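Local coordinates for UspA domain-containing protein (Pyrococcus horikoshii, PDB 2DUM) that is of unknown function but belongs to the universal stress protein A family and is therefore probably involved in cellular stress responses, at residues A[85-88]-A[89-93]; A[102-105]-A[106-110]. All blocks are in the same frame, centred on the assembly; numbering follows the deposited sequence.

Contact 1: residues A[85-88]-A[89-93]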
loop_
_atom_site.group_PDB
_atom_site.type_symbol
_atom_site.label_atom_id
_atom_site.label_comp_id
_atom_site.label_asym_id
_atom_site.label_seq_id
_atom_site.Cartn_x
_atom_site.Cartn_y
_atom_site.Cartn_z
ATOM N N GLU A 85 -2.127 -13.430 19.203
ATOM C CA GLU A 85 -1.799 -14.746 18.690
ATOM C C GLU A 85 -2.621 -15.254 17.475
ATOM O O GLU A 85 -2.237 -16.247 16.880
ATOM C CB GLU A 85 -1.633 -15.780 19.831
ATOM C CG GLU A 85 -0.855 -17.114 19.467
ATOM C CD GLU A 85 0.725 -17.023 19.284
ATOM O OE1 GLU A 85 1.472 -16.261 20.029
ATOM O OE2 GLU A 85 1.203 -17.783 18.370
ATOM N N GLU A 86 -3.681 -14.572 17.065
ATOM C CA GLU A 86 -4.334 -14.959 15.778
ATOM C C GLU A 86 -3.852 -14.110 14.518
ATOM O O GLU A 86 -3.774 -14.582 13.343
ATOM C CB GLU A 86 -5.869 -15.122 15.947
ATOM C CG GLU A 86 -6.795 -14.405 14.920
ATOM C CD GLU A 86 -7.387 -13.023 15.367
ATOM O OE1 GLU A 86 -7.024 -12.514 16.460
ATOM O OE2 GLU A 86 -8.219 -12.429 14.601
ATOM N N VAL A 87 -3.469 -12.876 14.769
ATOM C CA VAL A 87 -2.684 -12.175 13.775
ATOM C C VAL A 87 -1.329 -12.869 13.344
ATOM O O VAL A 87 -1.008 -12.997 12.151
ATOM C CB VAL A 87 -2.469 -10.773 14.252
ATOM C CG1 VAL A 87 -1.598 -10.025 13.263
ATOM C CG2 VAL A 87 -3.815 -10.182 14.493
ATOM N N LYS A 88 -0.553 -13.292 14.328
ATOM C CA LYS A 88 0.680 -13.941 14.078
ATOM C C LYS A 88 0.343 -15.037 13.112
ATOM O O LYS A 88 1.020 -15.279 12.100
ATOM C CB LYS A 88 1.194 -14.525 15.391
ATOM C CG LYS A 88 2.556 -15.229 15.213
ATOM C CD LYS A 88 3.214 -15.744 16.514
ATOM C CE LYS A 88 4.448 -16.561 16.138
ATOM N NZ LYS A 88 5.200 -17.043 17.354
ATOM N N ARG A 89 -0.767 -15.665 13.416
ATOM C CA ARG A 89 -1.217 -16.819 12.664
ATOM C C ARG A 89 -1.800 -16.486 11.310
ATOM O O ARG A 89 -1.799 -17.334 10.420
ATOM C CB ARG A 89 -2.276 -17.582 13.467
ATOM C CG ARG A 89 -2.385 -19.054 13.132
ATOM C CD ARG A 89 -3.432 -19.781 13.928
ATOM N NE ARG A 89 -3.748 -20.922 13.091
ATOM C CZ ARG A 89 -4.793 -20.990 12.263
ATOM N NH1 ARG A 89 -5.663 -19.984 12.241
ATOM N NH2 ARG A 89 -4.977 -22.063 11.463
ATOM N N ALA A 90 -2.325 -15.271 11.152
ATOM C CA ALA A 90 -2.785 -14.853 9.794
ATOM C C ALA A 90 -1.667 -14.327 8.872
ATOM O O ALA A 90 -1.458 -14.771 7.731
ATOM C CB ALA A 90 -3.883 -13.816 9.930
ATOM N N PHE A 91 -0.931 -13.374 9.380
ATOM C CA PHE A 91 0.253 -12.979 8.664
ATOM C C PHE A 91 1.200 -14.066 8.342
ATOM O O PHE A 91 2.110 -13.812 7.560
ATOM C CB PHE A 91 0.886 -11.880 9.434
ATOM C CG PHE A 91 0.006 -10.745 9.474
ATOM C CD1 PHE A 91 -1.290 -10.921 9.965
ATOM C CD2 PHE A 91 0.355 -9.552 8.859
ATOM C CE1 PHE A 91 -2.177 -9.880 9.912
ATOM C CE2 PHE A 91 -0.496 -8.525 8.817
ATOM C CZ PHE A 91 -1.762 -8.674 9.334
ATOM N N ARG A 92 0.969 -15.249 8.938
ATOM C CA ARG A 92 1.854 -16.357 8.777
ATOM C C ARG A 92 3.191 -15.868 9.162
ATOM O O ARG A 92 4.154 -16.083 8.524
ATOM C CB ARG A 92 1.882 -16.843 7.329
ATOM C CG ARG A 92 0.522 -17.080 6.926
ATOM C CD ARG A 92 0.247 -16.732 5.543
ATOM N NE ARG A 92 -0.038 -18.001 4.885
ATOM C CZ ARG A 92 -1.257 -18.563 4.775
ATOM N NH1 ARG A 92 -1.381 -19.742 4.150
ATOM N NH2 ARG A 92 -2.351 -17.966 5.259
ATOM N N ALA A 93 3.210 -15.269 10.306
ATOM C CA ALA A 93 4.324 -14.550 10.844
ATOM C C ALA A 93 5.299 -15.526 11.555
ATOM O O ALA A 93 4.833 -16.388 12.291
ATOM C CB ALA A 93 3.695 -13.558 11.869
#

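Contact 2: residues A[102-105]-A[106-110]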
loop_
_atom_site.group_PDB
_atom_site.type_symbol
_atom_site.label_atom_id
_atom_site.label_comp_id
_atom_site.label_asym_id
_atom_site.label_seq_id
_atom_site.Cartn_x
_atom_site.Cartn_y
_atom_site.Cartn_z
ATOM N N PHE A 102 -0.586 5.954 23.766
ATOM C CA PHE A 102 -1.661 7.008 23.797
ATOM C C PHE A 102 -1.453 8.057 22.744
ATOM O O PHE A 102 -0.311 8.387 22.410
ATOM C CB PHE A 102 -1.741 7.673 25.183
ATOM C CG PHE A 102 -2.200 6.738 26.192
ATOM C CD1 PHE A 102 -1.281 6.085 27.017
ATOM C CD2 PHE A 102 -3.538 6.335 26.193
ATOM C CE1 PHE A 102 -1.705 5.068 27.933
ATOM C CE2 PHE A 102 -3.977 5.320 27.076
ATOM C CZ PHE A 102 -3.061 4.684 27.957
ATOM N N GLY A 103 -2.511 8.630 22.206
ATOM C CA GLY A 103 -2.218 9.790 21.348
ATOM C C GLY A 103 -3.112 9.980 20.167
ATOM O O GLY A 103 -4.292 9.574 20.198
ATOM N N ILE A 104 -2.590 10.615 19.125
ATOM C CA ILE A 104 -3.432 10.760 17.918
ATOM C C ILE A 104 -3.083 9.613 17.017
ATOM O O ILE A 104 -1.911 9.438 16.630
ATOM C CB ILE A 104 -3.369 12.186 17.174
ATOM C CG1 ILE A 104 -1.901 12.644 16.931
ATOM C CG2 ILE A 104 -4.260 13.217 17.901
ATOM C CD1 ILE A 104 -0.823 12.063 17.981
ATOM N N PRO A 105 -4.090 8.813 16.718
ATOM C CA PRO A 105 -3.805 7.648 15.953
ATOM C C PRO A 105 -2.682 7.834 14.879
ATOM O O PRO A 105 -1.564 7.327 15.093
ATOM C CB PRO A 105 -5.194 7.246 15.442
ATOM C CG PRO A 105 -6.080 7.566 16.620
ATOM C CD PRO A 105 -5.515 8.910 17.061
ATOM N N TRP A 106 -2.912 8.588 13.797
ATOM C CA TRP A 106 -1.900 8.620 12.713
ATOM C C TRP A 106 -0.512 9.024 13.185
ATOM O O TRP A 106 0.480 8.762 12.511
ATOM C CB TRP A 106 -2.271 9.581 11.571
ATOM C CG TRP A 106 -1.763 10.937 11.869
ATOM C CD1 TRP A 106 -0.465 11.431 11.739
ATOM C CD2 TRP A 106 -2.521 11.952 12.437
ATOM N NE1 TRP A 106 -0.407 12.724 12.190
ATOM C CE2 TRP A 106 -1.659 13.066 12.631
ATOM C CE3 TRP A 106 -3.864 12.033 12.829
ATOM C CZ2 TRP A 106 -2.100 14.242 13.211
ATOM C CZ3 TRP A 106 -4.314 13.213 13.386
ATOM C CH2 TRP A 106 -3.430 14.311 13.578
ATOM N N ASP A 107 -0.447 9.723 14.300
ATOM C CA ASP A 107 0.805 10.316 14.656
ATOM C C ASP A 107 1.578 9.269 15.451
ATOM O O ASP A 107 2.808 9.131 15.383
ATOM C CB ASP A 107 0.592 11.630 15.404
ATOM C CG ASP A 107 1.922 12.370 15.686
ATOM O OD1 ASP A 107 2.190 12.701 16.878
ATOM O OD2 ASP A 107 2.746 12.603 14.746
ATOM N N GLU A 108 0.834 8.480 16.182
ATOM C CA GLU A 108 1.508 7.421 16.858
ATOM C C GLU A 108 1.973 6.349 15.861
ATOM O O GLU A 108 3.148 5.987 15.862
ATOM C CB GLU A 108 0.628 6.879 17.961
ATOM C CG GLU A 108 0.356 7.925 19.045
ATOM C CD GLU A 108 1.601 8.768 19.430
ATOM O OE1 GLU A 108 1.424 10.000 19.739
ATOM O OE2 GLU A 108 2.730 8.186 19.435
ATOM N N ILE A 109 1.050 5.878 15.010
ATOM C CA ILE A 109 1.376 5.030 13.872
ATOM C C ILE A 109 2.703 5.461 13.233
ATOM O O ILE A 109 3.603 4.653 13.082
ATOM C CB ILE A 109 0.314 5.113 12.758
ATOM C CG1 ILE A 109 -1.109 5.006 13.282
ATOM C CG2 ILE A 109 0.511 4.048 11.812
ATOM C CD1 ILE A 109 -1.416 3.735 13.862
ATOM N N VAL A 110 2.829 6.728 12.871
ATOM C CA VAL A 110 3.963 7.164 12.115
ATOM C C VAL A 110 5.222 7.230 13.008
ATOM O O VAL A 110 6.375 6.980 12.609
ATOM C CB VAL A 110 3.668 8.527 11.575
ATOM C CG1 VAL A 110 4.924 9.092 10.924
ATOM C CG2 VAL A 110 2.543 8.440 10.600
#

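Contact 1: residues A[85-88]-A[89-93]
Phe91 lies alongside Val87, one helical turn back, and both side chains point the same way, toward the interior of the protein. Starting at the backbone, Phe91 CB sits 3.5 Å from Val87 O, and CG keeps much the same separation from that oxygen. Further out along one side of the ring, CD1 has Val87 O at the ring edge, near the ring plane, and meets the methyl CG1 of Val87 as well. CE1 then turns from the carbonyl to the methyl, with Val87 CG1 at 3.4 Å, while CZ approaches the same methyl more loosely, at 4.2 Å. Phe91 CG stands beside its own backbone N (chi1 -64°), a setting that brings this edge of the ring back against the preceding turn, beside the carbonyl and the valine methyl.

Phe91 N donates to the same Val87 O at 2.8 Å; Ala90 N makes only weak bonds here, to Glu86 O and Val87 O. One residue on, the chain leaves the helix: Arg92 takes a positive phi of 54°, and Ala93 N reaches back five residues to Lys88 O at 2.8 Å, an almost straight bond lying in the carbonyl plane. This 6→1 bond, with the positive phi just before its donor, is as in a Schellman motif. It also carries Ala93 CB to 3.9 Å from Lys88 CG, so the aliphatic start of the extended lysine flanks the turn.

The Phe91 ring stacks with Phe25 of helix 16-28 and meets Phe10 of strand 7-11 edge-to-face. Val87 packs on Val36 and Leu38 of strand 35-43, while a salt bridge from Arg92 to Glu26 ties the end of helix 69-90 to helix 16-28.

Contact 2: residues A[102-105]-A[106-110]
Ile104 O is gripped by two backbone donors from the first turn of the helix. Glu108 N approaches it at 2.9 Å, nearly in line with the C=O bond, whereas Asp107 N lies 2.8 Å away and well above the carbonyl plane. Ile109 N continues the helical pattern with a bond to Pro105 O at 3.0 Å. Ile104 thus holds the N-cap position, and Pro105, which has no N-H to offer, begins the helix where no such donor is needed.

The carboxylate of Glu108 faces outside partners: OE2 forms a salt bridge with Arg101 and OE1 another with Lys111, which also pairs with Asp107 OD1. Glu108 CG, set anti to the carbonyl carbon (chi1 -64°), lies 3.5 Å from Phe102 O and 3.9 Å from Gly103 CA, and the bend at chi2 then turns the carboxylate. The backbone angles of Gly103 themselves call for glycine, and a CB there would run into the Glu108 carboxylate. A leucine in place of Glu108 would probably leave Arg101 without this carboxylate mate and Lys111 with one acidic partner fewer.

Farther out, Ile104 covers one face of the Trp106 indole. Its CG1 makes a CH-pi contact 4.1 Å from the centroid of the six-membered ring, only 13° off the normal, and Ile104 CB lies 4.0 Å from Trp106 CZ3. CG1 reaches the ring from between the backbone N and carbonyl carbon of Ile104 (chi1 49°).

Beyond this strand-to-helix junction, Gly103 is hydrogen-bonded through its backbone to Ile42 and Glu44. Glu108 and Ile109 press on Val41 of strand 35-43, and Trp106 and Ile109 pack on Val143 of helix 138-146.

In the fold
Contact 1 closes before contact 2 opens, and strand 95-103 runs between them: the end of helix 69-90 leads into this outermost strand, which delivers the chain to helix 105-115. Their centres are 23 Å apart, on opposite sides of the chain's centre, with nearest atoms about 13 Å apart. Both lean on strand 35-43, contact 1 through Val36 and Leu38 and contact 2 through Val41, farther along it. The two turns thus lie at opposite ends of edge strand 95-103, in the parallel five-stranded sheet of a universal stress protein domain. Contact 1 ends the crossover from strand 35-43 to strand 95-103, and contact 2 starts the one leading to strand 120-124.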